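Local coordinates for fructose-bisphosphate aldolase (Slackia heliotrinireducens, PDB 4MOZ), which belongs to the DeoC/LacD family of aldolases, enzymes built on a TIM barrel of eight parallel strands, at residues D7-P12 and T22-Y27; P12-A17 and Q165-G170; L171-W176 and G205-K210. One frame throughout, in Å; residues are numbered along the deposited sequence.

Interaction 1. Residues D7-P12 and T22-Y27; sequences DQVKVP and TYIDNY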
ATOM      1  N   ASP C   7     -33.236 -19.253  19.156  1.00 36.65           N
ATOM      2  CA  ASP C   7     -33.036 -20.465  18.351  1.00 39.02           C
ATOM      3  C   ASP C   7     -33.367 -20.294  16.866  1.00 36.66           C
ATOM      4  O   ASP C   7     -32.889 -21.058  16.029  1.00 42.36           O
ATOM      5  CB  ASP C   7     -33.846 -21.632  18.929  1.00 45.29           C
ATOM      6  CG  ASP C   7     -33.303 -22.119  20.268  1.00 52.35           C
ATOM      7  OD1 ASP C   7     -32.508 -21.400  20.912  1.00 51.97           O
ATOM      8  OD2 ASP C   7     -33.681 -23.233  20.686  1.00 62.56           O
ATOM      9  N   GLN C   8     -34.185 -19.297  16.546  1.00 35.63           N
ATOM     10  CA  GLN C   8     -34.574 -19.032  15.159  1.00 38.38           C
ATOM     11  C   GLN C   8     -33.566 -18.191  14.372  1.00 37.70           C
ATOM     12  O   GLN C   8     -33.686 -18.060  13.152  1.00 40.85           O
ATOM     13  CB  GLN C   8     -35.942 -18.363  15.116  1.00 40.19           C
ATOM     14  CG  GLN C   8     -37.100 -19.298  15.412  1.00 41.50           C
ATOM     15  CD  GLN C   8     -38.421 -18.571  15.375  1.00 42.09           C
ATOM     16  OE1 GLN C   8     -38.781 -17.877  16.320  1.00 43.04           O
ATOM     17  NE2 GLN C   8     -39.147 -18.716  14.275  1.00 46.32           N
ATOM     18  N   VAL C   9     -32.593 -17.610  15.069  1.00 36.04           N
ATOM     19  CA  VAL C   9     -31.511 -16.862  14.425  1.00 35.97           C
ATOM     20  C   VAL C   9     -30.572 -17.846  13.722  1.00 34.54           C
ATOM     21  O   VAL C   9     -29.987 -18.721  14.362  1.00 35.08           O
ATOM     22  CB  VAL C   9     -30.712 -16.004  15.442  1.00 33.69           C
ATOM     23  CG1 VAL C   9     -29.536 -15.306  14.772  1.00 29.32           C
ATOM     24  CG2 VAL C   9     -31.612 -14.983  16.124  1.00 31.77           C
ATOM     25  N   LYS C  10     -30.448 -17.710  12.404  1.00 35.10           N
ATOM     26  CA  LYS C  10     -29.479 -18.499  11.645  1.00 37.52           C
ATOM     27  C   LYS C  10     -28.080 -17.899  11.767  1.00 34.93           C
ATOM     28  O   LYS C  10     -27.797 -16.819  11.237  1.00 36.55           O
ATOM     29  CB  LYS C  10     -29.895 -18.628  10.178  1.00 39.60           C
ATOM     30  CG  LYS C  10     -30.946 -19.697   9.944  1.00 44.01           C
ATOM     31  CD  LYS C  10     -31.377 -19.751   8.492  1.00 51.01           C
ATOM     32  CE  LYS C  10     -32.561 -20.687   8.322  1.00 57.22           C
ATOM     33  NZ  LYS C  10     -33.219 -20.506   7.000  1.00 62.84           N
ATOM     34  N   VAL C  11     -27.215 -18.601  12.492  1.00 31.60           N
ATOM     35  CA  VAL C  11     -25.848 -18.158  12.704  1.00 31.97           C
ATOM     36  C   VAL C  11     -24.988 -18.647  11.537  1.00 32.85           C
ATOM     37  O   VAL C  11     -24.832 -19.860  11.347  1.00 34.58           O
ATOM     38  CB  VAL C  11     -25.296 -18.667  14.056  1.00 32.29           C
ATOM     39  CG1 VAL C  11     -23.839 -18.265  14.242  1.00 28.96           C
ATOM     40  CG2 VAL C  11     -26.148 -18.147  15.209  1.00 28.99           C
ATOM     41  N   PRO C  12     -24.441 -17.702  10.741  1.00 32.54           N
ATOM     42  CA  PRO C  12     -23.568 -18.089   9.630  1.00 31.35           C
ATOM     43  C   PRO C  12     -22.279 -18.748  10.126  1.00 32.05           C
ATOM     44  O   PRO C  12     -21.879 -18.554  11.278  1.00 32.31           O
ATOM     45  CB  PRO C  12     -23.273 -16.760   8.924  1.00 31.39           C
ATOM     46  CG  PRO C  12     -23.518 -15.711   9.952  1.00 29.02           C
ATOM     47  CD  PRO C  12     -24.606 -16.238  10.835  1.00 30.24           C
ATOM     48  N   THR C  22     -22.818 -13.966  21.529  1.00 28.95           N
ATOM     49  CA  THR C  22     -22.697 -12.535  21.267  1.00 28.26           C
ATOM     50  C   THR C  22     -23.389 -12.157  19.955  1.00 28.32           C
ATOM     51  O   THR C  22     -24.101 -11.152  19.894  1.00 27.24           O
ATOM     52  CB  THR C  22     -21.219 -12.094  21.230  1.00 28.10           C
ATOM     53  OG1 THR C  22     -20.584 -12.477  22.454  1.00 31.27           O
ATOM     54  CG2 THR C  22     -21.099 -10.585  21.069  1.00 27.21           C
ATOM     55  N   TYR C  23     -23.188 -12.968  18.916  1.00 29.90           N
ATOM     56  CA  TYR C  23     -23.811 -12.714  17.619  1.00 28.40           C
ATOM     57  C   TYR C  23     -25.327 -12.734  17.717  1.00 28.56           C
ATOM     58  O   TYR C  23     -26.005 -11.885  17.132  1.00 28.99           O
ATOM     59  CB  TYR C  23     -23.356 -13.729  16.569  1.00 26.87           C
ATOM     60  CG  TYR C  23     -24.061 -13.561  15.242  1.00 27.22           C
ATOM     61  CD1 TYR C  23     -23.629 -12.607  14.320  1.00 26.73           C
ATOM     62  CD2 TYR C  23     -25.171 -14.340  14.910  1.00 26.71           C
ATOM     63  CE1 TYR C  23     -24.270 -12.443  13.103  1.00 26.60           C
ATOM     64  CE2 TYR C  23     -25.824 -14.179  13.694  1.00 25.04           C
ATOM     65  CZ  TYR C  23     -25.365 -13.230  12.796  1.00 25.24           C
ATOM     66  OH  TYR C  23     -25.996 -13.057  11.588  1.00 24.52           O
ATOM     67  N   ILE C  24     -25.851 -13.720  18.444  1.00 28.65           N
ATOM     68  CA  ILE C  24     -27.288 -13.844  18.640  1.00 29.87           C
ATOM     69  C   ILE C  24     -27.790 -12.665  19.471  1.00 28.71           C
ATOM     70  O   ILE C  24     -28.782 -12.036  19.108  1.00 29.18           O
ATOM     71  CB  ILE C  24     -27.675 -15.207  19.265  1.00 31.03           C
ATOM     72  CG1 ILE C  24     -27.258 -16.354  18.330  1.00 30.13           C
ATOM     73  CG2 ILE C  24     -29.175 -15.265  19.541  1.00 30.25           C
ATOM     74  CD1 ILE C  24     -27.182 -17.715  18.992  1.00 28.53           C
ATOM     75  N   ASP C  25     -27.086 -12.351  20.560  1.00 29.30           N
ATOM     76  CA  ASP C  25     -27.395 -11.165  21.360  1.00 29.75           C
ATOM     77  C   ASP C  25     -27.561  -9.942  20.459  1.00 29.22           C
ATOM     78  O   ASP C  25     -28.541  -9.209  20.571  1.00 31.43           O
ATOM     79  CB  ASP C  25     -26.293 -10.890  22.390  1.00 30.60           C
ATOM     80  CG  ASP C  25     -26.289 -11.880  23.545  1.00 32.47           C
ATOM     81  OD1 ASP C  25     -27.245 -12.670  23.693  1.00 36.50           O
ATOM     82  OD2 ASP C  25     -25.310 -11.864  24.317  1.00 33.62           O
ATOM     83  N   ASN C  26     -26.605  -9.747  19.555  1.00 29.80           N
ATOM     84  CA  ASN C  26     -26.577  -8.561  18.697  1.00 30.14           C
ATOM     85  C   ASN C  26     -27.643  -8.571  17.609  1.00 29.25           C
ATOM     86  O   ASN C  26     -28.211  -7.526  17.274  1.00 28.00           O
ATOM     87  CB  ASN C  26     -25.184  -8.359  18.098  1.00 27.49           C
ATOM     88  CG  ASN C  26     -24.169  -7.896  19.132  1.00 29.49           C
ATOM     89  OD1 ASN C  26     -24.488  -7.104  20.024  1.00 31.39           O
ATOM     90  ND2 ASN C  26     -22.936  -8.383  19.013  1.00 26.56           N
ATOM     91  N   TYR C  27     -27.914  -9.754  17.066  1.00 27.52           N
ATOM     92  CA  TYR C  27     -28.969  -9.915  16.076  1.00 28.75           C
ATOM     93  C   TYR C  27     -30.344  -9.652  16.701  1.00 28.66           C
ATOM     94  O   TYR C  27     -31.192  -8.990  16.096  1.00 27.57           O
ATOM     95  CB  TYR C  27     -28.920 -11.313  15.470  1.00 28.53           C
ATOM     96  CG  TYR C  27     -29.658 -11.422  14.161  1.00 30.28           C
ATOM     97  CD1 TYR C  27     -31.033 -11.649  14.126  1.00 31.22           C
ATOM     98  CD2 TYR C  27     -28.977 -11.304  12.950  1.00 29.19           C
ATOM     99  CE1 TYR C  27     -31.708 -11.752  12.918  1.00 34.13           C
ATOM    100  CE2 TYR C  27     -29.640 -11.405  11.742  1.00 28.42           C
ATOM    101  CZ  TYR C  27     -31.001 -11.628  11.730  1.00 31.76           C
ATOM    102  OH  TYR C  27     -31.657 -11.725  10.527  1.00 35.92           O
TER
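Tyr-23, Ile-24 and Tyr-27 line one flank of helix 20-30, and the loop 7-12 is laid across that flank through Val-9, Val-11 and Pro-12. The helix precedes the first strand of the TIM barrel, and the chain doubles back here to form an N-terminal extension; no hydrogen bond crosses between the two segments, and the contact is mainly apolar. Tyr-23 swings its CG anti to its backbone N (chi1 176°), which carries the ring across the loop, with its hydroxyl end at Pro-12. Pro-12 CD lies 3.6 Å from Tyr-23 OH. Val-11 CG2 meets the ring further back, 3.9 Å from Tyr-23 CD2. Val-9 CG1 comes to 4.0 Å from Tyr-23 CE2. All three arrive obliquely to the ring. The phenol oxygen takes its hydrogen-bonding partner from the barrel, Asp-207, and Arg-89 of the second subunit packs against both Tyr-23 and Pro-12. One residue on, Ile-24 presents CG1, 3.8 Å from Val-11 CG2, the two side chains crossing at about a right angle; its CG2 branch is turned instead to Val-9 CG2, at 4.2 Å. Val-11 CG2 thus touches two successive residues of the helix. A turn further along, Tyr-27 offers a ring face to buried Val-9, and the two side chains slide past each other in opposite directions. Both methyls of Val-9 engage that ring: CG2 lies 3.9 Å from Tyr-27 CD1, and CG1 makes a CH-pi contact over the face, 4.3 Å from the Tyr-27 ring centroid and 26° off its normal.

Interaction 2. Residues P12-A17 and Q165-G170; sequences PADVLA and QAHEEG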
ATOM      1  N   PRO C  12     -24.441 -17.702  10.741  1.00 32.54           N
ATOM      2  CA  PRO C  12     -23.568 -18.089   9.630  1.00 31.35           C
ATOM      3  C   PRO C  12     -22.279 -18.748  10.126  1.00 32.05           C
ATOM      4  O   PRO C  12     -21.879 -18.554  11.278  1.00 32.31           O
ATOM      5  CB  PRO C  12     -23.273 -16.760   8.924  1.00 31.39           C
ATOM      6  CG  PRO C  12     -23.518 -15.711   9.952  1.00 29.02           C
ATOM      7  CD  PRO C  12     -24.606 -16.238  10.835  1.00 30.24           C
ATOM      8  N   ALA C  13     -21.647 -19.520   9.247  1.00 31.45           N
ATOM      9  CA  ALA C  13     -20.532 -20.387   9.614  1.00 29.93           C
ATOM     10  C   ALA C  13     -19.218 -19.644   9.865  1.00 31.33           C
ATOM     11  O   ALA C  13     -18.235 -20.252  10.310  1.00 30.76           O
ATOM     12  CB  ALA C  13     -20.346 -21.456   8.553  1.00 28.61           C
ATOM     13  N   ASP C  14     -19.199 -18.342   9.571  1.00 30.37           N
ATOM     14  CA  ASP C  14     -18.026 -17.506   9.844  1.00 31.08           C
ATOM     15  C   ASP C  14     -18.100 -16.820  11.213  1.00 33.24           C
ATOM     16  O   ASP C  14     -17.177 -16.103  11.608  1.00 35.00           O
ATOM     17  CB  ASP C  14     -17.781 -16.486   8.717  1.00 30.49           C
ATOM     18  CG  ASP C  14     -18.964 -15.555   8.482  1.00 31.54           C
ATOM     19  OD1 ASP C  14     -20.077 -15.856   8.955  1.00 32.11           O
ATOM     20  OD2 ASP C  14     -18.785 -14.513   7.813  1.00 31.91           O
ATOM     21  N   VAL C  15     -19.203 -17.037  11.927  1.00 34.38           N
ATOM     22  CA  VAL C  15     -19.308 -16.624  13.326  1.00 33.04           C
ATOM     23  C   VAL C  15     -18.784 -17.774  14.175  1.00 33.31           C
ATOM     24  O   VAL C  15     -19.416 -18.831  14.263  1.00 33.87           O
ATOM     25  CB  VAL C  15     -20.756 -16.279  13.733  1.00 32.12           C
ATOM     26  CG1 VAL C  15     -20.834 -15.960  15.222  1.00 31.51           C
ATOM     27  CG2 VAL C  15     -21.289 -15.117  12.909  1.00 29.50           C
ATOM     28  N   LEU C  16     -17.627 -17.564  14.792  1.00 34.43           N
ATOM     29  CA  LEU C  16     -16.906 -18.631  15.481  1.00 37.64           C
ATOM     30  C   LEU C  16     -17.623 -19.078  16.749  1.00 37.13           C
ATOM     31  O   LEU C  16     -18.447 -18.338  17.297  1.00 37.18           O
ATOM     32  CB  LEU C  16     -15.466 -18.198  15.790  1.00 42.14           C
ATOM     33  CG  LEU C  16     -14.656 -17.555  14.651  1.00 41.76           C
ATOM     34  CD1 LEU C  16     -13.286 -17.121  15.144  1.00 45.18           C
ATOM     35  CD2 LEU C  16     -14.522 -18.480  13.447  1.00 43.06           C
ATOM     36  N   ALA C  17     -17.302 -20.289  17.200  1.00 37.77           N
ATOM     37  CA  ALA C  17     -17.943 -20.902  18.366  1.00 37.96           C
ATOM     38  C   ALA C  17     -18.033 -19.972  19.582  1.00 37.48           C
ATOM     39  O   ALA C  17     -19.097 -19.846  20.191  1.00 40.79           O
ATOM     40  CB  ALA C  17     -17.242 -22.205  18.736  1.00 35.74           C
ATOM     41  N   GLN C 165     -14.092 -10.219   9.760  1.00 25.69           N
ATOM     42  CA  GLN C 165     -13.600  -9.777  11.062  1.00 27.35           C
ATOM     43  C   GLN C 165     -14.726  -9.469  12.039  1.00 26.92           C
ATOM     44  O   GLN C 165     -14.616  -9.773  13.232  1.00 27.67           O
ATOM     45  CB  GLN C 165     -12.695  -8.557  10.917  1.00 27.79           C
ATOM     46  CG  GLN C 165     -11.303  -8.875  10.398  1.00 32.52           C
ATOM     47  CD  GLN C 165     -10.440  -7.637  10.242  1.00 36.10           C
ATOM     48  OE1 GLN C 165      -9.329  -7.584  10.757  1.00 41.85           O
ATOM     49  NE2 GLN C 165     -10.951  -6.631   9.536  1.00 34.25           N
ATOM     50  N   ALA C 166     -15.803  -8.867  11.532  1.00 25.32           N
ATOM     51  CA  ALA C 166     -16.966  -8.559  12.356  1.00 26.99           C
ATOM     52  C   ALA C 166     -17.612  -9.828  12.901  1.00 27.14           C
ATOM     53  O   ALA C 166     -17.946  -9.906  14.086  1.00 27.83           O
ATOM     54  CB  ALA C 166     -17.977  -7.739  11.575  1.00 24.96           C
ATOM     55  N   HIS C 167     -17.767 -10.826  12.035  1.00 26.50           N
ATOM     56  CA  HIS C 167     -18.387 -12.084  12.427  1.00 27.40           C
ATOM     57  C   HIS C 167     -17.534 -12.873  13.367  1.00 27.94           C
ATOM     58  O   HIS C 167     -18.050 -13.610  14.204  1.00 28.69           O
ATOM     59  CB  HIS C 167     -18.792 -12.897  11.209  1.00 26.18           C
ATOM     60  CG  HIS C 167     -20.019 -12.359  10.521  1.00 26.83           C
ATOM     61  ND1 HIS C 167     -20.359 -12.706   9.268  1.00 27.79           N
ATOM     62  CD2 HIS C 167     -20.983 -11.448  10.955  1.00 25.84           C
ATOM     63  CE1 HIS C 167     -21.492 -12.064   8.919  1.00 28.70           C
ATOM     64  NE2 HIS C 167     -21.871 -11.295   9.954  1.00 28.19           N
ATOM     65  N   GLU C 168     -16.223 -12.697  13.253  1.00 27.97           N
ATOM     66  CA  GLU C 168     -15.267 -13.260  14.201  1.00 31.91           C
ATOM     67  C   GLU C 168     -15.541 -12.709  15.606  1.00 31.82           C
ATOM     68  O   GLU C 168     -15.318 -13.395  16.603  1.00 31.16           O
ATOM     69  CB  GLU C 168     -13.842 -12.921  13.752  1.00 36.35           C
ATOM     70  CG  GLU C 168     -12.735 -13.521  14.601  1.00 41.27           C
ATOM     71  CD  GLU C 168     -11.342 -13.082  14.176  1.00 48.07           C
ATOM     72  OE1 GLU C 168     -11.210 -12.283  13.219  1.00 51.83           O
ATOM     73  OE2 GLU C 168     -10.371 -13.544  14.809  1.00 54.68           O
ATOM     74  N   GLU C 169     -16.045 -11.476  15.662  1.00 33.01           N
ATOM     75  CA  GLU C 169     -16.326 -10.790  16.922  1.00 31.99           C
ATOM     76  C   GLU C 169     -17.785 -10.891  17.356  1.00 30.41           C
ATOM     77  O   GLU C 169     -18.151 -10.389  18.416  1.00 34.55           O
ATOM     78  CB  GLU C 169     -15.924  -9.311  16.829  1.00 31.11           C
ATOM     79  CG  GLU C 169     -14.423  -9.062  16.815  1.00 33.32           C
ATOM     80  CD  GLU C 169     -13.718  -9.576  18.063  1.00 36.15           C
ATOM     81  OE1 GLU C 169     -14.324  -9.560  19.159  1.00 39.54           O
ATOM     82  OE2 GLU C 169     -12.547  -9.994  17.942  1.00 36.04           O
ATOM     83  N   GLY C 170     -18.617 -11.531  16.541  1.00 30.11           N
ATOM     84  CA  GLY C 170     -20.046 -11.645  16.840  1.00 29.11           C
ATOM     85  C   GLY C 170     -20.838 -10.368  16.596  1.00 29.61           C
ATOM     86  O   GLY C 170     -21.901 -10.166  17.187  1.00 28.51           O
TER
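A type I beta turn, Pro-12 to Val-15, docks on the last turn of helix 152-168, which ends in a Schellman motif at Gly-170; Asp-14 and His-167 are the polar pair that joins them. The site lies at the end of the TIM barrel where the strands begin. His-167 ND1 donates to Asp-14 OD2 across 2.8 Å, and at 173° the bond is nearly straight. The oxygen sits in the plane of the imidazole, yet the N-H comes to it from above the carboxylate plane, the two flat groups being turned 79° apart. Asp-14 reaches this position with CG lodged between its backbone N and carbonyl carbon (chi1 59°). At the root of the side chain, Val-15 CG2 packs 3.7 Å from His-167 CB, and Val-15 CA makes a C-H...O contact of 3.4 Å with His-167 O. Farther out, the side chains of Leu-16 and Glu-168 run side by side, Leu-16 CD1 lying 3.7 Å from the aliphatic Glu-168 CG. Asp-14 OD2 also forms a salt bridge with Arg-84 of the second subunit, so the turn belongs to the subunit interface as well. On its other nitrogen, NE2, His-167 is hydrogen-bonded to Asp-207. Bonds at both nitrogens should fix the rotation of the imidazole; the carboxylates may favour its protonated form, though each has an arginine partner from the second subunit.

Interaction 3. Residues L171-W176 and G205-K210; sequences LIVVLW and GADFVK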
ATOM      1  N   LEU C 171     -20.318  -9.506  15.725  1.00 28.71           N
ATOM      2  CA  LEU C 171     -21.011  -8.285  15.325  1.00 26.89           C
ATOM      3  C   LEU C 171     -21.785  -8.537  14.045  1.00 27.45           C
ATOM      4  O   LEU C 171     -21.333  -9.290  13.181  1.00 28.23           O
ATOM      5  CB  LEU C 171     -20.011  -7.149  15.098  1.00 26.73           C
ATOM      6  CG  LEU C 171     -19.227  -6.637  16.307  1.00 29.24           C
ATOM      7  CD1 LEU C 171     -18.039  -5.808  15.843  1.00 28.95           C
ATOM      8  CD2 LEU C 171     -20.116  -5.835  17.249  1.00 29.63           C
ATOM      9  N   ILE C 172     -22.951  -7.912  13.916  1.00 26.14           N
ATOM     10  CA  ILE C 172     -23.698  -8.000  12.666  1.00 27.16           C
ATOM     11  C   ILE C 172     -23.104  -7.029  11.642  1.00 26.73           C
ATOM     12  O   ILE C 172     -22.366  -6.110  12.005  1.00 26.80           O
ATOM     13  CB  ILE C 172     -25.221  -7.781  12.849  1.00 27.70           C
ATOM     14  CG1 ILE C 172     -25.539  -6.320  13.166  1.00 27.41           C
ATOM     15  CG2 ILE C 172     -25.786  -8.724  13.915  1.00 27.19           C
ATOM     16  CD1 ILE C 172     -26.923  -5.892  12.728  1.00 28.46           C
ATOM     17  N   VAL C 173     -23.404  -7.250  10.363  1.00 25.18           N
ATOM     18  CA  VAL C 173     -22.885  -6.389   9.307  1.00 24.29           C
ATOM     19  C   VAL C 173     -23.972  -5.962   8.331  1.00 24.57           C
ATOM     20  O   VAL C 173     -24.661  -6.800   7.746  1.00 26.50           O
ATOM     21  CB  VAL C 173     -21.741  -7.062   8.519  1.00 24.89           C
ATOM     22  CG1 VAL C 173     -21.180  -6.105   7.473  1.00 22.98           C
ATOM     23  CG2 VAL C 173     -20.635  -7.520   9.460  1.00 24.54           C
ATOM     24  N   VAL C 174     -24.107  -4.651   8.163  1.00 24.45           N
ATOM     25  CA  VAL C 174     -24.995  -4.070   7.165  1.00 23.75           C
ATOM     26  C   VAL C 174     -24.134  -3.431   6.073  1.00 24.13           C
ATOM     27  O   VAL C 174     -23.289  -2.581   6.359  1.00 22.53           O
ATOM     28  CB  VAL C 174     -25.930  -2.995   7.770  1.00 23.44           C
ATOM     29  CG1 VAL C 174     -26.887  -2.452   6.714  1.00 22.43           C
ATOM     30  CG2 VAL C 174     -26.705  -3.547   8.965  1.00 19.37           C
ATOM     31  N   LEU C 175     -24.346  -3.847   4.829  1.00 23.03           N
ATOM     32  CA  LEU C 175     -23.671  -3.223   3.705  1.00 23.72           C
ATOM     33  C   LEU C 175     -24.632  -2.334   2.930  1.00 25.06           C
ATOM     34  O   LEU C 175     -25.715  -2.771   2.546  1.00 27.19           O
ATOM     35  CB  LEU C 175     -23.062  -4.279   2.779  1.00 24.21           C
ATOM     36  CG  LEU C 175     -21.959  -5.180   3.344  1.00 23.46           C
ATOM     37  CD1 LEU C 175     -21.526  -6.194   2.294  1.00 21.83           C
ATOM     38  CD2 LEU C 175     -20.763  -4.370   3.833  1.00 22.58           C
ATOM     39  N   TRP C 176     -24.245  -1.079   2.732  1.00 23.97           N
ATOM     40  CA  TRP C 176     -24.924  -0.210   1.784  1.00 23.34           C
ATOM     41  C   TRP C 176     -24.316  -0.492   0.454  1.00 23.98           C
ATOM     42  O   TRP C 176     -23.104  -0.399   0.296  1.00 24.67           O
ATOM     43  CB  TRP C 176     -24.670   1.248   2.115  1.00 24.05           C
ATOM     44  CG  TRP C 176     -25.473   1.814   3.253  1.00 25.24           C
ATOM     45  CD1 TRP C 176     -26.466   2.785   3.181  1.00 28.10           C
ATOM     46  CD2 TRP C 176     -25.348   1.496   4.684  1.00 25.51           C
ATOM     47  NE1 TRP C 176     -26.962   3.069   4.426  1.00 33.63           N
ATOM     48  CE2 TRP C 176     -26.334   2.333   5.374  1.00 29.96           C
ATOM     49  CE3 TRP C 176     -24.555   0.632   5.431  1.00 23.18           C
ATOM     50  CZ2 TRP C 176     -26.500   2.293   6.756  1.00 28.96           C
ATOM     51  CZ3 TRP C 176     -24.734   0.590   6.819  1.00 24.52           C
ATOM     52  CH2 TRP C 176     -25.682   1.407   7.468  1.00 27.65           C
ATOM     53  N   GLY C 205     -21.033 -11.902   2.502  1.00 25.86           N
ATOM     54  CA  GLY C 205     -21.444 -12.510   3.768  1.00 26.19           C
ATOM     55  C   GLY C 205     -22.175 -11.592   4.727  1.00 27.89           C
ATOM     56  O   GLY C 205     -22.242 -11.875   5.928  1.00 29.72           O
ATOM     57  N   ALA C 206     -22.731 -10.498   4.205  1.00 26.46           N
ATOM     58  CA  ALA C 206     -23.471  -9.536   5.024  1.00 26.58           C
ATOM     59  C   ALA C 206     -24.714 -10.147   5.672  1.00 26.75           C
ATOM     60  O   ALA C 206     -25.323 -11.073   5.132  1.00 29.34           O
ATOM     61  CB  ALA C 206     -23.853  -8.314   4.200  1.00 23.27           C
ATOM     62  N   ASP C 207     -25.074  -9.626   6.840  1.00 25.19           N
ATOM     63  CA  ASP C 207     -26.327  -9.984   7.487  1.00 25.57           C
ATOM     64  C   ASP C 207     -27.504  -9.244   6.862  1.00 26.51           C
ATOM     65  O   ASP C 207     -28.598  -9.803   6.723  1.00 27.85           O
ATOM     66  CB  ASP C 207     -26.238  -9.682   8.976  1.00 25.79           C
ATOM     67  CG  ASP C 207     -25.158 -10.481   9.651  1.00 26.90           C
ATOM     68  OD1 ASP C 207     -25.229 -11.729   9.607  1.00 28.51           O
ATOM     69  OD2 ASP C 207     -24.219  -9.866  10.190  1.00 26.70           O
ATOM     70  N   PHE C 208     -27.268  -7.986   6.493  1.00 24.26           N
ATOM     71  CA  PHE C 208     -28.264  -7.151   5.838  1.00 25.28           C
ATOM     72  C   PHE C 208     -27.631  -6.350   4.711  1.00 24.56           C
ATOM     73  O   PHE C 208     -26.442  -6.029   4.761  1.00 26.05           O
ATOM     74  CB  PHE C 208     -28.928  -6.195   6.840  1.00 27.95           C
ATOM     75  CG  PHE C 208     -29.743  -6.891   7.892  1.00 28.11           C
ATOM     76  CD1 PHE C 208     -31.058  -7.267   7.637  1.00 29.47           C
ATOM     77  CD2 PHE C 208     -29.194  -7.175   9.140  1.00 27.56           C
ATOM     78  CE1 PHE C 208     -31.808  -7.920   8.605  1.00 29.74           C
ATOM     79  CE2 PHE C 208     -29.941  -7.822  10.113  1.00 26.39           C
ATOM     80  CZ  PHE C 208     -31.249  -8.193   9.846  1.00 27.75           C
ATOM     81  N   VAL C 209     -28.432  -6.040   3.696  1.00 23.71           N
ATOM     82  CA  VAL C 209     -27.996  -5.202   2.587  1.00 24.34           C
ATOM     83  C   VAL C 209     -28.986  -4.057   2.385  1.00 25.11           C
ATOM     84  O   VAL C 209     -30.199  -4.278   2.296  1.00 26.28           O
ATOM     85  CB  VAL C 209     -27.795  -6.006   1.275  1.00 23.96           C
ATOM     86  CG1 VAL C 209     -29.031  -6.819   0.909  1.00 24.50           C
ATOM     87  CG2 VAL C 209     -27.390  -5.088   0.126  1.00 23.74           C
ATOM     88  N   LYS C 210     -28.462  -2.835   2.341  1.00 24.44           N
ATOM     89  CA  LYS C 210     -29.272  -1.657   2.071  1.00 25.79           C
ATOM     90  C   LYS C 210     -29.093  -1.236   0.618  1.00 25.53           C
ATOM     91  O   LYS C 210     -27.981  -0.973   0.180  1.00 27.65           O
ATOM     92  CB  LYS C 210     -28.920  -0.527   3.061  1.00 26.50           C
ATOM     93  CG  LYS C 210     -29.213   0.902   2.616  1.00 29.11           C
ATOM     94  CD  LYS C 210     -30.663   1.187   2.259  1.00 31.55           C
ATOM     95  CE  LYS C 210     -30.842   2.671   1.958  1.00 34.80           C
ATOM     96  NZ  LYS C 210     -31.614   2.938   0.716  1.00 35.76           N
TER
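Lys-210 places its CG over one face of the Trp-176 indole, 3.7 Å from the centroid of the five-membered ring in a CH-pi contact, before the chain bends away. CG reaches the ring by standing anti to the backbone N (chi1 156°). The two residues form a bridge pair on adjacent parallel strands of the TIM barrel, 172-177 and 208-210, linked by a beta-alpha-beta crossover through helix 191-204. Their side chains, with those of Val-174 and Phe-208, face the barrel interior; Val-174 CG2 packs 4.1 Å from Phe-208 CB. On the outer face Leu-175 CD1 rests 3.7 Å from Ala-206 CB. Backbone hydrogen bonds of the parallel pairing join the strands, Leu-175 N to Phe-208 O at 3.0 Å and Lys-210 N to Leu-175 O at 2.8 Å. Where the ladder begins, Val-173 O accepts from both Asp-207 N and Phe-208 N. Asp-207 extends the pairing with its side chain: OD2 takes the Val-173 N-H at 2.7 Å through its anti lone pair. Both its oxygens have further partners, chief among them Tyr-23 of the same chain. A buried carboxylate gripped by so many polar partners would probably stay ionised.

In the fold
Interactions 1 and 2 share Pro-12 and have centres 10 Å apart; interaction 3 lies 13 Å from either and deeper in the subunit. Along the chain, the segments of interactions 1 and 2 alternate, and interaction 3 follows both. Helix 152-168, carrying part of interaction 2, leads directly into strand 172-177 of interaction 3. Asp-207 ties all three together: its OD1 lies 2.5 Å from Tyr-23 OH and its OD2 2.8 Å from His-167 NE2. Asn-26 ND2 also reaches Gly-170 O, at 2.8 Å. The N-terminal extension is thereby fastened to the barrel end where the strands start, and all three contacts touch the second subunit.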